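Local coordinates for protein lysozyme M1 (Streptomyces coelicolor, PDB 1JFX) that hydrolyses beta-1,4 linkages between N-acetylmuramic acid and N-acetylglucosamine in bacterial peptidoglycan, acting on O-acetylated muramic acid as well, as a secreted family 25 glycosidase, at residues 98-103 with 136-141; 64-69 with 107-112. All blocks are in the same frame, centred on the assembly; numbering follows the deposited sequence.

Interaction 1: residues 98-103 with 136-141; sequences DIEHNP and VIYTTA
Asp98 and Tyr138 pair as neighbours on two parallel strands, 96-98 and 136-139, of the beta/alpha barrel of this family 25 glycosidase, their CA atoms 4.7 Å apart. The tight part of the contact lies here. Ile99 N donates to Tyr138 O over 3.0 Å, and Thr139 OG1, placed anti to its own backbone N (chi1 -172°), donates to Ile99 O over 2.8 Å, nearly in line with the carbonyl. This side-chain bond carries the pairing on where strand 96-98 passes into its loop. Ile99 CG2 packs on Ile137 CG2 at 4.1 Å, where Ile120 of helix 113-131 touches both isoleucines.

Asp98 and Tyr138 run side by side into the catalytic end of the barrel. Carboxylate and ring are turned 57° apart, with Asp98 OD1 lying 3.3 Å from Tyr138 CD1 in an oblique approach. Glu100 OE1 instead comes to the ring edge, 3.4 Å from CE1 of Tyr138, while the phenol OH is held by Gln183. Asp98 and Glu100 are both predicted active-site acids, and Asp98 OD1 lies 2.5 Å from Glu100 OE1.

Toward solvent the segments part. The exposed His101 has no direct bond to Thr140, whose OG1 also caps Trp143 N at the start of helix 141-148. One water spans the gap: it accepts from His101 N, meets Thr140 OG1, and sits in the imidazole plane 2.7 Å from His101 ND1.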
ATOM      1  N   ASP A  98      -4.183   0.233   3.434  1.00  7.35           N
ATOM      2  CA  ASP A  98      -3.546   1.356   4.131  1.00  8.09           C
ATOM      3  C   ASP A  98      -4.411   1.553   5.376  1.00  8.75           C
ATOM      4  O   ASP A  98      -5.498   2.132   5.315  1.00  8.47           O
ATOM      5  CB  ASP A  98      -3.582   2.602   3.233  1.00  7.23           C
ATOM      6  CG  ASP A  98      -2.993   3.845   3.892  1.00  8.90           C
ATOM      7  OD1 ASP A  98      -2.985   3.941   5.141  1.00  8.22           O
ATOM      8  OD2 ASP A  98      -2.562   4.753   3.146  1.00  8.23           O
ATOM      9  N   ILE A  99      -3.925   1.055   6.504  1.00  8.58           N
ATOM     10  CA  ILE A  99      -4.675   1.137   7.746  1.00  8.65           C
ATOM     11  C   ILE A  99      -3.760   1.879   8.725  1.00  9.03           C
ATOM     12  O   ILE A  99      -2.706   1.387   9.123  1.00  8.76           O
ATOM     13  CB  ILE A  99      -5.107  -0.303   8.184  1.00 10.54           C
ATOM     14  CG1 ILE A  99      -6.096  -0.211   9.342  1.00 11.53           C
ATOM     15  CG2 ILE A  99      -3.878  -1.191   8.434  1.00  9.65           C
ATOM     16  CD1 ILE A  99      -6.870  -1.510   9.585  1.00 12.60           C
ATOM     17  N   GLU A 100      -4.196   3.078   9.105  1.00  8.55           N
ATOM     18  CA  GLU A 100      -3.371   3.966   9.917  1.00  6.87           C
ATOM     19  C   GLU A 100      -4.213   4.904  10.792  1.00  7.13           C
ATOM     20  O   GLU A 100      -5.431   4.816  10.784  1.00  7.24           O
ATOM     21  CB  GLU A 100      -2.524   4.800   8.945  1.00  6.67           C
ATOM     22  CG  GLU A 100      -3.360   5.724   8.045  1.00  9.65           C
ATOM     23  CD  GLU A 100      -2.501   6.595   7.140  1.00  9.93           C
ATOM     24  OE1 GLU A 100      -2.110   6.141   6.044  1.00  9.19           O
ATOM     25  OE2 GLU A 100      -2.192   7.732   7.534  1.00  9.45           O
ATOM     26  N   HIS A 101      -3.549   5.800  11.524  1.00  7.30           N
ATOM     27  CA  HIS A 101      -4.244   6.740  12.417  1.00  7.94           C
ATOM     28  C   HIS A 101      -5.489   7.354  11.780  1.00  7.90           C
ATOM     29  O   HIS A 101      -5.428   7.952  10.704  1.00  8.72           O
ATOM     30  CB  HIS A 101      -3.328   7.901  12.836  1.00  9.23           C
ATOM     31  CG  HIS A 101      -2.327   7.556  13.894  1.00  8.36           C
ATOM     32  ND1 HIS A 101      -1.323   6.630  13.699  1.00  9.56           N
ATOM     33  CD2 HIS A 101      -2.134   8.065  15.137  1.00  8.01           C
ATOM     34  CE1 HIS A 101      -0.550   6.592  14.770  1.00  7.35           C
ATOM     35  NE2 HIS A 101      -1.021   7.453  15.657  1.00  8.16           N
ATOM     36  N   ASN A 102      -6.612   7.227  12.479  1.00  8.41           N
ATOM     37  CA  ASN A 102      -7.880   7.781  12.021  1.00  7.53           C
ATOM     38  C   ASN A 102      -7.696   9.292  11.838  1.00  8.38           C
ATOM     39  O   ASN A 102      -7.221   9.979  12.734  1.00  8.92           O
ATOM     40  CB  ASN A 102      -8.955   7.495  13.084  1.00  7.96           C
ATOM     41  CG  ASN A 102     -10.365   7.841  12.626  1.00  7.14           C
ATOM     42  OD1 ASN A 102     -10.573   8.402  11.546  1.00 10.77           O
ATOM     43  ND2 ASN A 102     -11.347   7.511  13.459  1.00  9.53           N
ATOM     44  N   PRO A 103      -8.045   9.821  10.661  1.00  9.61           N
ATOM     45  CA  PRO A 103      -7.897  11.263  10.448  1.00 10.84           C
ATOM     46  C   PRO A 103      -9.080  12.046  11.035  1.00 11.61           C
ATOM     47  O   PRO A 103      -9.033  13.266  11.133  1.00 12.41           O
ATOM     48  CB  PRO A 103      -7.828  11.380   8.921  1.00 12.35           C
ATOM     49  CG  PRO A 103      -8.714  10.246   8.457  1.00 12.80           C
ATOM     50  CD  PRO A 103      -8.328   9.111   9.395  1.00  9.40           C
ATOM     51  N   VAL A 136      -1.161  -6.445   0.895  1.00  6.18           N
ATOM     52  CA  VAL A 136       0.009  -5.844   1.529  1.00  6.64           C
ATOM     53  C   VAL A 136      -0.523  -4.861   2.574  1.00  6.86           C
ATOM     54  O   VAL A 136      -1.423  -4.081   2.288  1.00  6.33           O
ATOM     55  CB  VAL A 136       0.848  -5.082   0.481  1.00  6.83           C
ATOM     56  CG1 VAL A 136       1.964  -4.289   1.156  1.00  8.01           C
ATOM     57  CG2 VAL A 136       1.418  -6.082  -0.519  1.00  7.50           C
ATOM     58  N   ILE A 137       0.030  -4.891   3.783  1.00  5.27           N
ATOM     59  CA  ILE A 137      -0.418  -3.983   4.828  1.00  5.96           C
ATOM     60  C   ILE A 137       0.519  -2.782   4.977  1.00  6.09           C
ATOM     61  O   ILE A 137       1.718  -2.944   5.249  1.00  5.99           O
ATOM     62  CB  ILE A 137      -0.528  -4.714   6.207  1.00  6.49           C
ATOM     63  CG1 ILE A 137      -1.670  -5.739   6.162  1.00  9.83           C
ATOM     64  CG2 ILE A 137      -0.778  -3.686   7.338  1.00  7.69           C
ATOM     65  CD1 ILE A 137      -1.757  -6.610   7.425  1.00  8.36           C
ATOM     66  N   TYR A 138      -0.029  -1.587   4.759  1.00  5.73           N
ATOM     67  CA  TYR A 138       0.727  -0.342   4.937  1.00  6.03           C
ATOM     68  C   TYR A 138       0.251   0.259   6.244  1.00  6.51           C
ATOM     69  O   TYR A 138      -0.959   0.457   6.440  1.00  7.45           O
ATOM     70  CB  TYR A 138       0.451   0.668   3.806  1.00  6.20           C
ATOM     71  CG  TYR A 138       0.930   2.092   4.113  1.00  8.46           C
ATOM     72  CD1 TYR A 138       0.144   2.977   4.866  1.00  8.42           C
ATOM     73  CD2 TYR A 138       2.174   2.551   3.655  1.00  7.82           C
ATOM     74  CE1 TYR A 138       0.580   4.271   5.152  1.00  8.09           C
ATOM     75  CE2 TYR A 138       2.618   3.849   3.928  1.00  8.52           C
ATOM     76  CZ  TYR A 138       1.815   4.706   4.680  1.00  8.73           C
ATOM     77  OH  TYR A 138       2.240   6.002   4.948  1.00 10.90           O
ATOM     78  N   THR A 139       1.195   0.558   7.129  1.00  6.76           N
ATOM     79  CA  THR A 139       0.861   1.167   8.417  1.00  6.75           C
ATOM     80  C   THR A 139       2.129   1.642   9.101  1.00  6.35           C
ATOM     81  O   THR A 139       3.224   1.524   8.545  1.00  7.52           O
ATOM     82  CB  THR A 139       0.125   0.152   9.343  1.00  7.35           C
ATOM     83  OG1 THR A 139      -0.358   0.830  10.510  1.00  8.48           O
ATOM     84  CG2 THR A 139       1.045  -0.973   9.780  1.00  9.33           C
ATOM     85  N   THR A 140       1.972   2.235  10.279  1.00  6.77           N
ATOM     86  CA  THR A 140       3.124   2.658  11.064  1.00  7.36           C
ATOM     87  C   THR A 140       3.261   1.653  12.190  1.00  7.05           C
ATOM     88  O   THR A 140       2.300   0.982  12.555  1.00  7.38           O
ATOM     89  CB  THR A 140       2.954   4.075  11.687  1.00  7.35           C
ATOM     90  OG1 THR A 140       1.769   4.130  12.499  1.00  9.04           O
ATOM     91  CG2 THR A 140       2.881   5.132  10.575  1.00  7.42           C
ATOM     92  N   ALA A 141       4.453   1.544  12.753  1.00  8.28           N
ATOM     93  CA  ALA A 141       4.652   0.630  13.860  1.00  7.70           C
ATOM     94  C   ALA A 141       3.752   1.046  15.034  1.00  8.53           C
ATOM     95  O   ALA A 141       3.148   0.200  15.679  1.00  8.71           O
ATOM     96  CB  ALA A 141       6.119   0.654  14.302  1.00  6.38           C
TER
HETATM   97  O   HOH W   1      -0.452   5.429  11.395  1.00  8.35           O

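Interaction 2: residues 64-69 with 107-112; sequences FARPNA and MCYGLS
Tyr109 reaches from the 107-112 turn across to Pro67. At its base, Tyr109 CB is 4.1 Å from Pro67 CB. With chi1 at -61°, CG stands anti to the carbonyl carbon and the ring extends along segment 64-69. Pro67 CD sits over the centre of one face of the Tyr109 ring, 3.4 Å from the centroid and 4° off the normal, a CH-pi contact. At the ring edge, Tyr109 CD1 meets Asn68 OD1 at 3.3 Å, the amide plane turned 7° from that of the ring. Farther out, Tyr109 CE1 lies 4.1 Å from Arg66 CD; the arginine guanidinium is engaged by Glu36. The tip, Tyr109 OH, lies 3.5 Å from Ala65 O and 3.9 Å from Phe64 CE1, and is hydrogen-bonded to Glu100 O.

Leu111 adds to the proline contact, its CD1 3.9 Å from Pro67 CB, and Trp119 of helix 113-131 touches both residues. No hydrogen bond joins the segments directly; CH-pi and van der Waals contacts hold them.

The Cys108-Cys147 disulfide ties the tyrosine's loop to helix 141-148. Cys108 to Leu111 form a type I' beta turn, and the contact joins two loops following parallel strands of the beta/alpha barrel, beside its predicted active site.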
ATOM      1  N   PHE A  64      -7.508   3.214   1.445  1.00  7.01           N
ATOM      2  CA  PHE A  64      -7.355   3.828   2.761  1.00  7.32           C
ATOM      3  C   PHE A  64      -8.544   3.356   3.611  1.00  7.29           C
ATOM      4  O   PHE A  64      -9.696   3.744   3.392  1.00  7.20           O
ATOM      5  CB  PHE A  64      -7.338   5.353   2.651  1.00  9.71           C
ATOM      6  CG  PHE A  64      -6.943   6.042   3.931  1.00  8.29           C
ATOM      7  CD1 PHE A  64      -7.807   6.063   5.020  1.00  7.68           C
ATOM      8  CD2 PHE A  64      -5.699   6.663   4.046  1.00 10.22           C
ATOM      9  CE1 PHE A  64      -7.437   6.705   6.224  1.00  9.65           C
ATOM     10  CE2 PHE A  64      -5.318   7.307   5.238  1.00 11.18           C
ATOM     11  CZ  PHE A  64      -6.193   7.324   6.326  1.00 12.25           C
ATOM     12  N   ALA A  65      -8.256   2.491   4.575  1.00  7.15           N
ATOM     13  CA  ALA A  65      -9.296   1.933   5.432  1.00  7.69           C
ATOM     14  C   ALA A  65      -9.960   2.907   6.395  1.00  7.62           C
ATOM     15  O   ALA A  65      -9.316   3.792   6.929  1.00  7.07           O
ATOM     16  CB  ALA A  65      -8.711   0.786   6.251  1.00  8.42           C
ATOM     17  N   ARG A  66     -11.257   2.708   6.622  1.00  8.69           N
ATOM     18  CA  ARG A  66     -11.999   3.466   7.630  1.00  8.18           C
ATOM     19  C   ARG A  66     -12.775   2.339   8.322  1.00  7.94           C
ATOM     20  O   ARG A  66     -13.962   2.118   8.054  1.00  9.61           O
ATOM     21  CB  ARG A  66     -12.955   4.477   6.996  1.00  8.94           C
ATOM     22  CG  ARG A  66     -12.248   5.615   6.245  1.00  6.69           C
ATOM     23  CD  ARG A  66     -11.372   6.488   7.156  1.00  8.00           C
ATOM     24  NE  ARG A  66     -11.014   7.712   6.445  1.00 10.28           N
ATOM     25  CZ  ARG A  66     -11.613   8.881   6.635  1.00 12.24           C
ATOM     26  NH1 ARG A  66     -12.593   8.985   7.532  1.00 15.59           N
ATOM     27  NH2 ARG A  66     -11.261   9.936   5.908  1.00 14.42           N
ATOM     28  N   PRO A  67     -12.108   1.605   9.221  1.00  8.04           N
ATOM     29  CA  PRO A  67     -12.740   0.490   9.929  1.00  9.02           C
ATOM     30  C   PRO A  67     -14.036   0.783  10.684  1.00  9.86           C
ATOM     31  O   PRO A  67     -14.786  -0.137  10.989  1.00 12.21           O
ATOM     32  CB  PRO A  67     -11.614  -0.023  10.834  1.00  9.57           C
ATOM     33  CG  PRO A  67     -10.388   0.239  10.010  1.00  9.58           C
ATOM     34  CD  PRO A  67     -10.663   1.659   9.517  1.00  5.54           C
ATOM     35  N   ASN A  68     -14.295   2.051  10.993  1.00  9.49           N
ATOM     36  CA  ASN A  68     -15.519   2.430  11.705  1.00 10.56           C
ATOM     37  C   ASN A  68     -16.726   2.443  10.773  1.00 10.65           C
ATOM     38  O   ASN A  68     -17.857   2.310  11.223  1.00 10.69           O
ATOM     39  CB  ASN A  68     -15.393   3.852  12.254  1.00  9.95           C
ATOM     40  CG  ASN A  68     -15.121   4.867  11.148  1.00 10.38           C
ATOM     41  OD1 ASN A  68     -14.043   4.871  10.563  1.00  9.09           O
ATOM     42  ND2 ASN A  68     -16.109   5.717  10.840  1.00 12.27           N
ATOM     43  N   ALA A  69     -16.469   2.605   9.476  1.00 10.68           N
ATOM     44  CA  ALA A  69     -17.528   2.756   8.487  1.00 10.74           C
ATOM     45  C   ALA A  69     -18.238   1.527   7.944  1.00 10.35           C
ATOM     46  O   ALA A  69     -19.375   1.635   7.483  1.00 11.32           O
ATOM     47  CB  ALA A  69     -16.997   3.591   7.312  1.00 10.39           C
ATOM     48  N   MET A 107      -8.197   7.184  17.185  1.00  9.80           N
ATOM     49  CA  MET A 107      -7.157   6.636  16.326  1.00  9.72           C
ATOM     50  C   MET A 107      -7.354   5.182  15.928  1.00  9.91           C
ATOM     51  O   MET A 107      -6.949   4.797  14.824  1.00  9.15           O
ATOM     52  CB  MET A 107      -5.765   6.853  16.930  1.00 13.38           C
ATOM     53  CG  MET A 107      -5.382   5.969  18.079  1.00 14.00           C
ATOM     54  SD  MET A 107      -3.596   6.144  18.478  1.00 14.88           S
ATOM     55  CE  MET A 107      -2.847   5.009  17.401  1.00 16.30           C
ATOM     56  N   CYS A 108      -7.978   4.382  16.796  1.00  9.32           N
ATOM     57  CA  CYS A 108      -8.227   2.978  16.466  1.00  9.26           C
ATOM     58  C   CYS A 108      -9.658   2.726  15.976  1.00  9.81           C
ATOM     59  O   CYS A 108     -10.179   1.606  16.049  1.00  8.76           O
ATOM     60  CB  CYS A 108      -7.899   2.074  17.650  1.00  9.85           C
ATOM     61  SG  CYS A 108      -6.170   2.178  18.221  1.00 10.26           S
ATOM     62  N   TYR A 109     -10.291   3.800  15.516  1.00  9.68           N
ATOM     63  CA  TYR A 109     -11.602   3.728  14.906  1.00  8.24           C
ATOM     64  C   TYR A 109     -12.750   3.176  15.734  1.00  9.80           C
ATOM     65  O   TYR A 109     -13.746   2.713  15.182  1.00 10.51           O
ATOM     66  CB  TYR A 109     -11.463   2.929  13.603  1.00 10.63           C
ATOM     67  CG  TYR A 109     -10.524   3.564  12.591  1.00  9.60           C
ATOM     68  CD1 TYR A 109     -10.983   4.548  11.716  1.00 10.00           C
ATOM     69  CD2 TYR A 109      -9.183   3.180  12.508  1.00 10.81           C
ATOM     70  CE1 TYR A 109     -10.138   5.135  10.777  1.00  7.85           C
ATOM     71  CE2 TYR A 109      -8.322   3.765  11.563  1.00  8.20           C
ATOM     72  CZ  TYR A 109      -8.811   4.739  10.707  1.00  5.82           C
ATOM     73  OH  TYR A 109      -7.977   5.322   9.779  1.00  7.04           O
ATOM     74  N   GLY A 110     -12.618   3.224  17.051  1.00 10.25           N
ATOM     75  CA  GLY A 110     -13.686   2.735  17.905  1.00 10.98           C
ATOM     76  C   GLY A 110     -13.742   1.228  18.034  1.00 11.61           C
ATOM     77  O   GLY A 110     -14.697   0.686  18.581  1.00 13.19           O
ATOM     78  N   LEU A 111     -12.735   0.540  17.511  1.00 10.91           N
ATOM     79  CA  LEU A 111     -12.700  -0.909  17.621  1.00 11.37           C
ATOM     80  C   LEU A 111     -11.723  -1.356  18.703  1.00 10.52           C
ATOM     81  O   LEU A 111     -10.658  -0.757  18.873  1.00 11.67           O
ATOM     82  CB  LEU A 111     -12.288  -1.534  16.278  1.00  9.82           C
ATOM     83  CG  LEU A 111     -13.212  -1.283  15.087  1.00 11.38           C
ATOM     84  CD1 LEU A 111     -12.729  -2.113  13.894  1.00 11.12           C
ATOM     85  CD2 LEU A 111     -14.640  -1.664  15.444  1.00 15.61           C
ATOM     86  N   SER A 112     -12.089  -2.396  19.449  1.00 11.08           N
ATOM     87  CA  SER A 112     -11.190  -2.942  20.460  1.00 11.30           C
ATOM     88  C   SER A 112     -10.065  -3.605  19.669  1.00 11.80           C
ATOM     89  O   SER A 112     -10.161  -3.737  18.441  1.00 11.13           O
ATOM     90  CB  SER A 112     -11.893  -3.997  21.326  1.00 12.53           C
ATOM     91  OG  SER A 112     -12.316  -5.113  20.552  1.00 13.48           O
TER

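Overall arrangement
Both interactions involve the loop that follows strand 96-98, at two points along it. Interaction 1 is largely buried, its centre about 9 Å from that of the chain; interaction 2, with its centre about 17 Å from that of the chain, is only partly buried. Their chemistry follows: parallel strand pairing, a threonine-to-carbonyl bond and acidic side chains in the first, CH-pi and apolar contacts without a direct hydrogen bond in the second. Besides the Tyr109 hydroxyl on Glu100, the two touch where Ala65 N meets Asp98 O at 2.9 Å. Phe64 also packs on the Glu100 carboxylate, so the outer contact abuts both predicted catalytic acids of the inner one.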